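Local atomic coordinates of hypothetical protein PG1100 (Porphyromonas gingivalis, PDB entry 1ZBS), a protein that is of unproven function but is probably an N-acetylglucosamine kinase of the ASKHA superfamily, transferring phosphate from ATP to the sugar. Residues D13-K18 with G273-H278; D222-N227 with S254-R259. All blocks are in the same frame, centred on the assembly; numbering follows the deposited sequence.

From the N terminus, the chain lays down the first mixed sheet, which includes residues 13-18, and then runs through helix 97-105 into the second sheet and its helices. There residues 222-227 on helix 210-229 pair with 254-259 on and just after helix 249-258, so that interaction 2 closes a short loop of 26 residues holding strand 238-241. The chain afterwards makes strand 263-267 and returns to the first sheet, where helix 271-280 closes the much larger loop of interaction 1. Interaction 2 therefore falls wholly within the span of interaction 1. The two do not touch, with nearest atoms about 17 Å apart: one ties the chain's two ends together, the other ties helices within the second domain.

Interaction 1 (D13-K18 with G273-H278)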
loop_
_atom_site.group_PDB
_atom_site.type_symbol
_atom_site.label_atom_id
_atom_site.label_comp_id
_atom_site.label_asym_id
_atom_site.label_seq_id
_atom_site.Cartn_x
_atom_site.Cartn_y
_atom_site.Cartn_z
ATOM N N ASP A 13 13.865 12.534 18.948
ATOM C CA ASP A 13 15.141 13.151 19.285
ATOM C C ASP A 13 14.953 14.295 20.284
ATOM O O ASP A 13 14.166 15.211 20.051
ATOM C CB ASP A 13 15.823 13.672 18.020
ATOM C CG ASP A 13 17.281 14.012 18.249
ATOM O OD1 ASP A 13 17.954 14.433 17.283
ATOM O OD2 ASP A 13 17.752 13.856 19.398
ATOM N N TRP A 14 15.678 14.230 21.396
ATOM C CA TRP A 14 15.589 15.249 22.432
ATOM C C TRP A 14 16.888 16.032 22.607
ATOM O O TRP A 14 17.982 15.537 22.304
ATOM C CB TRP A 14 15.234 14.622 23.785
ATOM C CG TRP A 14 13.876 14.014 23.879
ATOM C CD1 TRP A 14 13.545 12.708 23.666
ATOM C CD2 TRP A 14 12.662 14.682 24.239
ATOM N NE1 TRP A 14 12.196 12.518 23.880
ATOM C CE2 TRP A 14 11.629 13.715 24.231
ATOM C CE3 TRP A 14 12.345 16.003 24.571
ATOM C CZ2 TRP A 14 10.304 14.029 24.540
ATOM C CZ3 TRP A 14 11.021 16.319 24.881
ATOM C CH2 TRP A 14 10.019 15.333 24.862
ATOM N N CYS A 15 16.758 17.258 23.115
ATOM C CA CYS A 15 17.911 18.112 23.376
ATOM C C CYS A 15 17.636 19.165 24.437
ATOM O O CYS A 15 16.633 19.877 24.385
ATOM C CB CYS A 15 18.384 18.813 22.103
ATOM S SG CYS A 15 19.607 20.128 22.426
ATOM N N ILE A 16 18.535 19.242 25.411
ATOM C CA ILE A 16 18.432 20.227 26.473
ATOM C C ILE A 16 19.421 21.325 26.097
ATOM O O ILE A 16 20.631 21.130 26.176
ATOM C CB ILE A 16 18.814 19.627 27.844
ATOM C CG1 ILE A 16 17.793 18.567 28.254
ATOM C CG2 ILE A 16 18.862 20.720 28.896
ATOM C CD1 ILE A 16 18.061 17.958 29.614
ATOM N N ALA A 17 18.899 22.468 25.667
ATOM C CA ALA A 17 19.737 23.591 25.263
ATOM C C ALA A 17 19.665 24.763 26.242
ATOM O O ALA A 17 18.716 24.893 27.016
ATOM C CB ALA A 17 19.332 24.062 23.867
ATOM N N LYS A 18 20.681 25.618 26.188
ATOM C CA LYS A 18 20.753 26.800 27.034
ATOM C C LYS A 18 21.363 27.891 26.177
ATOM O O LYS A 18 22.506 27.772 25.732
ATOM C CB LYS A 18 21.653 26.550 28.244
ATOM C CG LYS A 18 21.558 27.615 29.340
ATOM C CD LYS A 18 22.809 27.593 30.214
ATOM C CE LYS A 18 22.600 28.272 31.562
ATOM N NZ LYS A 18 21.753 27.463 32.493
ATOM N N GLY A 273 18.630 23.519 13.904
ATOM C CA GLY A 273 17.769 24.611 13.511
ATOM C C GLY A 273 16.792 25.009 14.599
ATOM O O GLY A 273 16.574 26.199 14.817
ATOM N N LEU A 274 16.191 24.035 15.277
ATOM C CA LEU A 274 15.236 24.353 16.337
ATOM C C LEU A 274 15.911 24.964 17.549
ATOM O O LEU A 274 15.276 25.671 18.332
ATOM C CB LEU A 274 14.467 23.116 16.802
ATOM C CG LEU A 274 13.162 22.700 16.128
ATOM C CD1 LEU A 274 12.404 23.934 15.633
ATOM C CD2 LEU A 274 13.462 21.771 14.995
ATOM N N ILE A 275 17.193 24.676 17.726
ATOM C CA ILE A 275 17.898 25.227 18.863
ATOM C C ILE A 275 18.081 26.713 18.653
ATOM O O ILE A 275 17.795 27.505 19.550
ATOM C CB ILE A 275 19.260 24.569 19.051
ATOM C CG1 ILE A 275 19.054 23.088 19.396
ATOM C CG2 ILE A 275 20.028 25.281 20.152
ATOM C CD1 ILE A 275 20.325 22.287 19.433
ATOM N N GLN A 276 18.538 27.100 17.467
ATOM C CA GLN A 276 18.733 28.515 17.191
ATOM C C GLN A 276 17.390 29.246 17.145
ATOM O O GLN A 276 17.304 30.409 17.535
ATOM C CB GLN A 276 19.484 28.716 15.868
ATOM C CG GLN A 276 20.968 28.341 15.914
ATOM C CD GLN A 276 21.762 29.108 16.979
ATOM O OE1 GLN A 276 21.587 28.886 18.180
ATOM N NE2 GLN A 276 22.639 30.012 16.538
ATOM N N TYR A 277 16.344 28.560 16.689
ATOM C CA TYR A 277 15.024 29.169 16.596
ATOM C C TYR A 277 14.497 29.600 17.962
ATOM O O TYR A 277 14.121 30.751 18.153
ATOM C CB TYR A 277 14.019 28.206 15.967
ATOM C CG TYR A 277 12.617 28.767 15.966
ATOM C CD1 TYR A 277 12.155 29.542 14.902
ATOM C CD2 TYR A 277 11.774 28.587 17.065
ATOM C CE1 TYR A 277 10.890 30.128 14.935
ATOM C CE2 TYR A 277 10.512 29.169 17.110
ATOM C CZ TYR A 277 10.078 29.938 16.044
ATOM O OH TYR A 277 8.841 30.526 16.094
ATOM N N HIS A 278 14.448 28.663 18.902
ATOM C CA HIS A 278 13.966 28.963 20.240
ATOM C C HIS A 278 15.009 29.724 21.043
ATOM O O HIS A 278 14.894 29.870 22.258
ATOM C CB HIS A 278 13.567 27.673 20.952
ATOM C CG HIS A 278 12.410 26.981 20.309
ATOM N ND1 HIS A 278 11.120 27.464 20.382
ATOM C CD2 HIS A 278 12.354 25.885 19.515
ATOM C CE1 HIS A 278 10.323 26.699 19.661
ATOM N NE2 HIS A 278 11.048 25.733 19.123
#
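Ile-275 bridges Cys-15 and Ala-17, and its neighbours along the helix anchor the same turn to other parts of the fold. Just before it, Leu-274 packs on Arg-103 and Ala-104 of helix 97-105. Ile-275 then reaches the strand with both of its branches. With CG1 anti to the carbonyl carbon (chi1 -65°) and the chain extended beyond it, CD1 comes to 3.8 Å from Cys-15 SG, while the CG2 methyl meets Ala-17 CB at 4.0 Å. Cys-15 and Ala-17 alternate along the strand and present the same sheet face; Trp-14 and Ile-16 belong to the other. In the actin-like ATPase fold of ASKHA proteins each domain is built round a mixed five-stranded sheet of order 3-2-1-4-5. Here the C-terminal helix comes back from the second domain to cover the second strand of the first. Two residues on, Tyr-277 N closes a helical turn on Gly-273 O at 3.0 Å, and its side chain packs on Arg-103. Tyr-277 CD2 lies over the centre of the His-278 ring, 3.4 Å above its plane. The imidazole stacks with Tyr-64, and its NE2 is hydrogen-bonded to Tyr-66 OH, both tyrosines belonging to strand 62-67.

Interaction 2 (D222-N227 with S254-R259); sequences DFLVRN and SVIKKR
Leu-224 carries the apolar part of the contact, pushing one methyl against two consecutive residues of the facing helix. Its chain is extended past CG (chi2 173°), which carries CD1 across to Val-255 CG1 at 3.6 Å. The same methyl lies 4.1 Å from Ile-256 CG1 and approaches the backbone there too, at 4.0 Å from Ile-256 CA. Leu-224 and Ile-256 both rest on Leu-238 of the sheet beneath, and Val-255 extends the packing to Phe-220 one turn earlier on helix 210-229.

Nearer the solvent, an aliphatic group meets a charged plane. Val-225 CG2 lies over one face of the Arg-259 guanidinium, off toward its rim and 3.6 Å from Arg-259 NH1. With bends at chi2 and chi3 (77°), the arginine chain reaches toward helix 210-229 and turns a guanidinium face to the methyl, and a salt bridge from NH1 to Asp-221 OD2 holds its charged end beside that helix.

The polar groups on the far flank of 222-227 face other partners. Arg-226 NE pairs with Glu-144, and Asn-227 bonds through ND2 to the same carboxylate and through OD1 to Lys-160 of the second subunit, so the helix also borders the dimer interface.

Beyond helix 249-258 the chain leads into strand 263-267, the parallel neighbour of strand 238-241. The helix is thus part of the helical connection of a beta-alpha-beta crossover, packed beside helix 210-229 against the sheet of the second domain, as in the RNase H-like fold of ASKHA kinases.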
loop_
_atom_site.group_PDB
_atom_site.type_symbol
_atom_site.label_atom_id
_atom_site.label_comp_id
_atom_site.label_asym_id
_atom_site.label_seq_id
_atom_site.Cartn_x
_atom_site.Cartn_y
_atom_site.Cartn_z
ATOM N N ASP A 222 8.058 12.603 -8.542
ATOM C CA ASP A 222 6.652 12.437 -8.210
ATOM C C ASP A 222 6.295 13.248 -6.978
ATOM O O ASP A 222 5.214 13.833 -6.895
ATOM C CB ASP A 222 6.342 10.969 -7.910
ATOM C CG ASP A 222 5.503 10.323 -8.976
ATOM O OD1 ASP A 222 6.079 9.640 -9.853
ATOM O OD2 ASP A 222 4.263 10.505 -8.937
ATOM N N PHE A 223 7.193 13.243 -5.998
ATOM C CA PHE A 223 6.950 13.997 -4.781
ATOM C C PHE A 223 6.827 15.482 -5.104
ATOM O O PHE A 223 5.900 16.147 -4.634
ATOM C CB PHE A 223 8.064 13.775 -3.755
ATOM C CG PHE A 223 8.013 14.740 -2.600
ATOM C CD1 PHE A 223 8.772 15.905 -2.622
ATOM C CD2 PHE A 223 7.174 14.507 -1.513
ATOM C CE1 PHE A 223 8.686 16.833 -1.582
ATOM C CE2 PHE A 223 7.077 15.427 -0.465
ATOM C CZ PHE A 223 7.837 16.594 -0.498
ATOM N N LEU A 224 7.741 16.004 -5.914
ATOM C CA LEU A 224 7.690 17.422 -6.264
ATOM C C LEU A 224 6.398 17.756 -6.992
ATOM O O LEU A 224 5.679 18.693 -6.623
ATOM C CB LEU A 224 8.882 17.798 -7.146
ATOM C CG LEU A 224 10.224 17.701 -6.427
ATOM C CD1 LEU A 224 11.363 17.932 -7.410
ATOM C CD2 LEU A 224 10.257 18.724 -5.301
ATOM N N VAL A 225 6.104 16.973 -8.022
ATOM C CA VAL A 225 4.907 17.173 -8.815
ATOM C C VAL A 225 3.624 17.259 -7.984
ATOM O O VAL A 225 2.913 18.261 -8.034
ATOM C CB VAL A 225 4.743 16.037 -9.851
ATOM C CG1 VAL A 225 3.448 16.232 -10.638
ATOM C CG2 VAL A 225 5.940 16.024 -10.807
ATOM N N ARG A 226 3.343 16.217 -7.209
ATOM C CA ARG A 226 2.122 16.159 -6.406
ATOM C C ARG A 226 2.183 16.811 -5.033
ATOM O O ARG A 226 1.190 16.806 -4.302
ATOM C CB ARG A 226 1.716 14.704 -6.229
ATOM C CG ARG A 226 1.792 13.914 -7.514
ATOM C CD ARG A 226 2.158 12.478 -7.222
ATOM N NE ARG A 226 1.059 11.726 -6.636
ATOM C CZ ARG A 226 0.244 10.938 -7.335
ATOM N NH1 ARG A 226 0.408 10.807 -8.644
ATOM N NH2 ARG A 226 -0.715 10.256 -6.721
ATOM N N ASN A 227 3.330 17.372 -4.666
ATOM C CA ASN A 227 3.443 17.975 -3.340
ATOM C C ASN A 227 4.007 19.394 -3.301
ATOM O O ASN A 227 3.716 20.146 -2.370
ATOM C CB ASN A 227 4.287 17.063 -2.426
ATOM C CG ASN A 227 3.661 15.684 -2.228
ATOM O OD1 ASN A 227 2.723 15.525 -1.451
ATOM N ND2 ASN A 227 4.177 14.684 -2.939
ATOM N N SER A 254 19.540 16.660 -8.439
ATOM C CA SER A 254 19.347 16.456 -9.865
ATOM C C SER A 254 17.886 16.569 -10.254
ATOM O O SER A 254 17.554 17.184 -11.264
ATOM C CB SER A 254 19.867 15.086 -10.274
ATOM O OG SER A 254 19.427 14.770 -11.584
ATOM N N VAL A 255 17.013 15.958 -9.454
ATOM C CA VAL A 255 15.578 15.996 -9.717
ATOM C C VAL A 255 15.057 17.433 -9.663
ATOM O O VAL A 255 14.392 17.889 -10.586
ATOM C CB VAL A 255 14.800 15.137 -8.700
ATOM C CG1 VAL A 255 13.304 15.289 -8.934
ATOM C CG2 VAL A 255 15.211 13.673 -8.831
ATOM N N ILE A 256 15.364 18.132 -8.576
ATOM C CA ILE A 256 14.948 19.512 -8.405
ATOM C C ILE A 256 15.435 20.361 -9.581
ATOM O O ILE A 256 14.656 21.085 -10.202
ATOM C CB ILE A 256 15.523 20.107 -7.093
ATOM C CG1 ILE A 256 14.837 19.470 -5.885
ATOM C CG2 ILE A 256 15.378 21.631 -7.098
ATOM C CD1 ILE A 256 15.509 19.767 -4.542
ATOM N N LYS A 257 16.725 20.262 -9.882
ATOM C CA LYS A 257 17.329 21.019 -10.976
ATOM C C LYS A 257 16.599 20.713 -12.283
ATOM O O LYS A 257 16.222 21.615 -13.032
ATOM C CB LYS A 257 18.805 20.631 -11.119
ATOM C CG LYS A 257 19.706 21.703 -11.711
ATOM C CD LYS A 257 20.567 22.353 -10.623
ATOM C CE LYS A 257 21.522 21.339 -9.991
ATOM N NZ LYS A 257 22.375 21.915 -8.912
ATOM N N LYS A 258 16.399 19.426 -12.541
ATOM C CA LYS A 258 15.739 18.969 -13.753
ATOM C C LYS A 258 14.351 19.578 -13.968
ATOM O O LYS A 258 13.875 19.647 -15.102
ATOM C CB LYS A 258 15.663 17.442 -13.739
ATOM C CG LYS A 258 15.307 16.801 -15.065
ATOM C CD LYS A 258 15.791 15.352 -15.087
ATOM C CE LYS A 258 15.275 14.590 -16.300
ATOM N NZ LYS A 258 13.801 14.353 -16.231
ATOM N N ARG A 259 13.704 20.028 -12.898
ATOM C CA ARG A 259 12.385 20.639 -13.043
ATOM C C ARG A 259 12.445 22.162 -13.009
ATOM O O ARG A 259 11.411 22.827 -12.948
ATOM C CB ARG A 259 11.422 20.141 -11.964
ATOM C CG ARG A 259 11.157 18.658 -12.025
ATOM C CD ARG A 259 9.712 18.356 -11.693
ATOM N NE ARG A 259 8.803 18.637 -12.801
ATOM C CZ ARG A 259 8.251 17.702 -13.569
ATOM N NH1 ARG A 259 8.512 16.420 -13.355
ATOM N NH2 ARG A 259 7.421 18.043 -14.541
#